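Local coordinates for protein annexin A8 (Homo sapiens, PDB 1W3W) that binds calcium and acidic phospholipids as a member of the annexin family and acts as an anticoagulant, indirectly inhibiting the thromboplastin-specific complex, at residues 82-90 / 272-281. Sequence-based numbering, arbitrary orientation.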
loop_
_atom_site.group_PDB
_atom_site.type_symbol
_atom_site.label_atom_id
_atom_site.label_comp_id
_atom_site.label_asym_id
_atom_site.label_seq_id
_atom_site.Cartn_x
_atom_site.Cartn_y
_atom_site.Cartn_z
ATOM N N LYS A 82 3.431 -8.986 16.792
ATOM C CA LYS A 82 2.785 -8.819 15.501
ATOM C C LYS A 82 1.299 -8.539 15.682
ATOM O O LYS A 82 0.742 -7.737 14.967
ATOM C CB LYS A 82 3.016 -10.051 14.621
ATOM C CG LYS A 82 4.485 -10.218 14.203
ATOM C CD LYS A 82 4.715 -11.556 13.496
ATOM C CE LYS A 82 6.025 -12.236 13.896
ATOM N NZ LYS A 82 6.898 -12.443 12.703
ATOM N N PHE A 83 0.685 -9.175 16.672
ATOM C CA PHE A 83 -0.714 -8.971 16.983
ATOM C C PHE A 83 -0.978 -7.509 17.301
ATOM O O PHE A 83 -1.924 -6.939 16.813
ATOM C CB PHE A 83 -1.139 -9.856 18.150
ATOM C CG PHE A 83 -2.600 -9.759 18.494
ATOM C CD1 PHE A 83 -3.571 -10.055 17.552
ATOM C CD2 PHE A 83 -3.003 -9.394 19.768
ATOM C CE1 PHE A 83 -4.902 -9.977 17.874
ATOM C CE2 PHE A 83 -4.349 -9.319 20.090
ATOM C CZ PHE A 83 -5.295 -9.606 19.144
ATOM N N GLU A 84 -0.134 -6.904 18.119
ATOM C CA GLU A 84 -0.231 -5.472 18.397
ATOM C C GLU A 84 -0.076 -4.605 17.142
ATOM O O GLU A 84 -0.807 -3.629 16.966
ATOM C CB GLU A 84 0.817 -5.051 19.430
ATOM C CG GLU A 84 0.704 -3.594 19.851
ATOM C CD GLU A 84 1.693 -2.664 19.173
ATOM O OE1 GLU A 84 1.623 -1.457 19.459
ATOM O OE2 GLU A 84 2.532 -3.110 18.361
ATOM N N ARG A 85 0.867 -4.935 16.276
ATOM C CA ARG A 85 1.099 -4.109 15.094
ATOM C C ARG A 85 -0.137 -4.101 14.199
ATOM O O ARG A 85 -0.499 -3.073 13.653
ATOM C CB ARG A 85 2.288 -4.607 14.287
ATOM C CG ARG A 85 3.644 -4.103 14.775
ATOM C CD ARG A 85 4.692 -4.011 13.646
ATOM N NE ARG A 85 5.329 -5.294 13.383
ATOM C CZ ARG A 85 6.009 -5.611 12.273
ATOM N NH1 ARG A 85 6.152 -4.746 11.269
ATOM N NH2 ARG A 85 6.539 -6.817 12.170
ATOM N N LEU A 86 -0.758 -5.266 14.041
ATOM C CA LEU A 86 -1.947 -5.405 13.207
ATOM C C LEU A 86 -3.146 -4.676 13.783
ATOM O O LEU A 86 -3.849 -3.965 13.064
ATOM C CB LEU A 86 -2.290 -6.881 13.009
ATOM C CG LEU A 86 -3.593 -7.167 12.261
ATOM C CD1 LEU A 86 -3.558 -6.650 10.806
ATOM C CD2 LEU A 86 -3.847 -8.637 12.294
ATOM N N ILE A 87 -3.397 -4.871 15.074
ATOM C CA ILE A 87 -4.559 -4.275 15.719
ATOM C C ILE A 87 -4.428 -2.759 15.707
ATOM O O ILE A 87 -5.401 -2.062 15.451
ATOM C CB ILE A 87 -4.734 -4.821 17.167
ATOM C CG1 ILE A 87 -5.085 -6.315 17.147
ATOM C CG2 ILE A 87 -5.796 -4.070 17.915
ATOM C CD1 ILE A 87 -6.438 -6.651 16.549
ATOM N N VAL A 88 -3.225 -2.245 15.950
ATOM C CA VAL A 88 -3.030 -0.794 15.992
ATOM C C VAL A 88 -3.188 -0.215 14.592
ATOM O O VAL A 88 -3.750 0.862 14.426
ATOM C CB VAL A 88 -1.640 -0.419 16.582
ATOM C CG1 VAL A 88 -1.289 1.017 16.282
ATOM C CG2 VAL A 88 -1.643 -0.646 18.085
ATOM N N ALA A 89 -2.698 -0.942 13.584
ATOM C CA ALA A 89 -2.868 -0.552 12.188
ATOM C C ALA A 89 -4.351 -0.374 11.826
ATOM O O ALA A 89 -4.709 0.576 11.148
ATOM C CB ALA A 89 -2.218 -1.568 11.255
ATOM N N LEU A 90 -5.205 -1.255 12.327
ATOM C CA LEU A 90 -6.649 -1.184 12.073
ATOM C C LEU A 90 -7.292 0.061 12.634
ATOM O O LEU A 90 -8.326 0.493 12.156
ATOM C CB LEU A 90 -7.351 -2.426 12.669
ATOM C CG LEU A 90 -7.084 -3.721 11.922
ATOM C CD1 LEU A 90 -7.629 -4.917 12.710
ATOM C CD2 LEU A 90 -7.699 -3.676 10.529
ATOM N N ARG A 272 7.586 -11.109 5.472
ATOM C CA ARG A 272 7.629 -9.658 5.614
ATOM C C ARG A 272 6.295 -9.179 6.176
ATOM O O ARG A 272 5.390 -8.797 5.423
ATOM C CB ARG A 272 7.956 -8.942 4.302
ATOM C CG ARG A 272 8.114 -7.396 4.486
ATOM C CD ARG A 272 9.008 -6.964 5.686
ATOM N NE ARG A 272 8.668 -5.679 6.315
ATOM C CZ ARG A 272 8.628 -5.458 7.644
ATOM N NH1 ARG A 272 8.840 -6.439 8.522
ATOM N NH2 ARG A 272 8.342 -4.235 8.109
ATOM N N ASP A 273 6.197 -9.205 7.507
ATOM C CA ASP A 273 4.943 -8.974 8.190
ATOM C C ASP A 273 4.449 -7.547 8.010
ATOM O O ASP A 273 3.265 -7.336 7.919
ATOM C CB ASP A 273 5.063 -9.307 9.677
ATOM C CG ASP A 273 5.268 -10.767 9.908
ATOM O OD1 ASP A 273 4.336 -11.571 9.671
ATOM O OD2 ASP A 273 6.360 -11.207 10.295
ATOM N N GLY A 274 5.361 -6.579 7.972
ATOM C CA GLY A 274 4.992 -5.184 7.733
ATOM C C GLY A 274 4.204 -5.022 6.443
ATOM O O GLY A 274 3.177 -4.339 6.412
ATOM N N THR A 275 4.675 -5.682 5.391
ATOM C CA THR A 275 4.045 -5.642 4.078
ATOM C C THR A 275 2.717 -6.382 4.020
ATOM O O THR A 275 1.767 -5.922 3.380
ATOM C CB THR A 275 5.023 -6.232 3.046
ATOM O OG1 THR A 275 6.163 -5.383 2.981
ATOM C CG2 THR A 275 4.463 -6.189 1.641
ATOM N N LEU A 276 2.660 -7.531 4.679
ATOM C CA LEU A 276 1.418 -8.283 4.820
ATOM C C LEU A 276 0.343 -7.459 5.540
ATOM O O LEU A 276 -0.776 -7.319 5.063
ATOM C CB LEU A 276 1.712 -9.579 5.586
ATOM C CG LEU A 276 0.615 -10.618 5.793
ATOM C CD1 LEU A 276 0.048 -11.130 4.480
ATOM C CD2 LEU A 276 1.212 -11.770 6.589
ATOM N N ILE A 277 0.695 -6.901 6.688
ATOM C CA ILE A 277 -0.230 -6.104 7.478
ATOM C C ILE A 277 -0.735 -4.905 6.689
ATOM O O ILE A 277 -1.939 -4.690 6.581
ATOM C CB ILE A 277 0.447 -5.657 8.793
ATOM C CG1 ILE A 277 0.572 -6.865 9.749
ATOM C CG2 ILE A 277 -0.312 -4.488 9.421
ATOM C CD1 ILE A 277 1.513 -6.654 10.921
ATOM N N ARG A 278 0.185 -4.131 6.123
ATOM C CA ARG A 278 -0.157 -2.873 5.474
ATOM C C ARG A 278 -1.091 -3.057 4.292
ATOM O O ARG A 278 -2.051 -2.307 4.117
ATOM C CB ARG A 278 1.118 -2.149 5.023
ATOM C CG ARG A 278 0.885 -0.767 4.431
ATOM C CD ARG A 278 2.181 -0.032 4.061
ATOM N NE ARG A 278 3.010 -0.872 3.209
ATOM C CZ ARG A 278 4.102 -1.538 3.591
ATOM N NH1 ARG A 278 4.558 -1.482 4.822
ATOM N NH2 ARG A 278 4.735 -2.293 2.719
ATOM N N ASN A 279 -0.820 -4.064 3.479
ATOM C CA ASN A 279 -1.631 -4.297 2.302
ATOM C C ASN A 279 -3.000 -4.866 2.611
ATOM O O ASN A 279 -3.984 -4.456 1.992
ATOM C CB ASN A 279 -0.846 -5.130 1.295
ATOM C CG ASN A 279 0.231 -4.316 0.640
ATOM O OD1 ASN A 279 1.406 -4.370 1.020
ATOM N ND2 ASN A 279 -0.170 -3.496 -0.297
ATOM N N ILE A 280 -3.086 -5.775 3.584
ATOM C CA ILE A 280 -4.383 -6.309 3.986
ATOM C C ILE A 280 -5.219 -5.214 4.647
ATOM O O ILE A 280 -6.390 -5.049 4.325
ATOM C CB ILE A 280 -4.231 -7.556 4.900
ATOM C CG1 ILE A 280 -3.825 -8.750 4.025
ATOM C CG2 ILE A 280 -5.534 -7.854 5.643
ATOM C CD1 ILE A 280 -3.674 -10.035 4.749
ATOM N N VAL A 281 -4.609 -4.459 5.551
ATOM C CA VAL A 281 -5.331 -3.438 6.276
ATOM C C VAL A 281 -5.799 -2.314 5.352
ATOM O O VAL A 281 -6.963 -1.939 5.401
ATOM C CB VAL A 281 -4.502 -2.880 7.437
ATOM C CG1 VAL A 281 -5.150 -1.618 8.008
ATOM C CG2 VAL A 281 -4.354 -3.947 8.532
#
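Val281 and Ile277, one helical turn apart, press into a row formed by Leu86, Ala89 and Leu90, showing how near-parallel helices from the first and fourth annexin repeats, far apart in sequence, can join: apolar at one end, charged at the other. The segment axes come within 10.0 Å at closest and diverge by 27°. Packing is tightest around Val281, whose CG2 lies 3.6 Å from Leu86 CD1 and also meets Leu90 CD2. Ile277 uses both branches: with CG1 anti to the carbonyl carbon (chi1 -73°) and the chain extended beyond it, CD1 lies 4.0 Å from Arg85 CB, and CG2 3.9 Å from Ala89 CB. On the solvent side the exposed chains of Lys82, Arg85 and Arg272 replace this close fit around the buried Asp273. Lys82 NZ forms a salt bridge to Asp273 OD2 (2.8 Å), from above the carboxylate plane, and Tyr315 hydrogen-bonds OD1. Replacing Asp273 with alanine removes the carboxylate, which would probably leave the Lys82 ammonium without its counter-charge and the Tyr315 hydroxyl without its partner. Arg85 NH2 lies by Asp273 CB and NH1 by Gly274 CA; Arg272 NH2, a like charge, stands at that guanidinium's edge. The Asp273 side chain is about 7 Å from that of the calcium ligand Asp310. Helix 313-323 sets Tyr315 against Lys82 and Ile277, whereas Tyr97 of helix 96-107 touches Ala89, Ile277 and Val281, so helices of three repeats meet here.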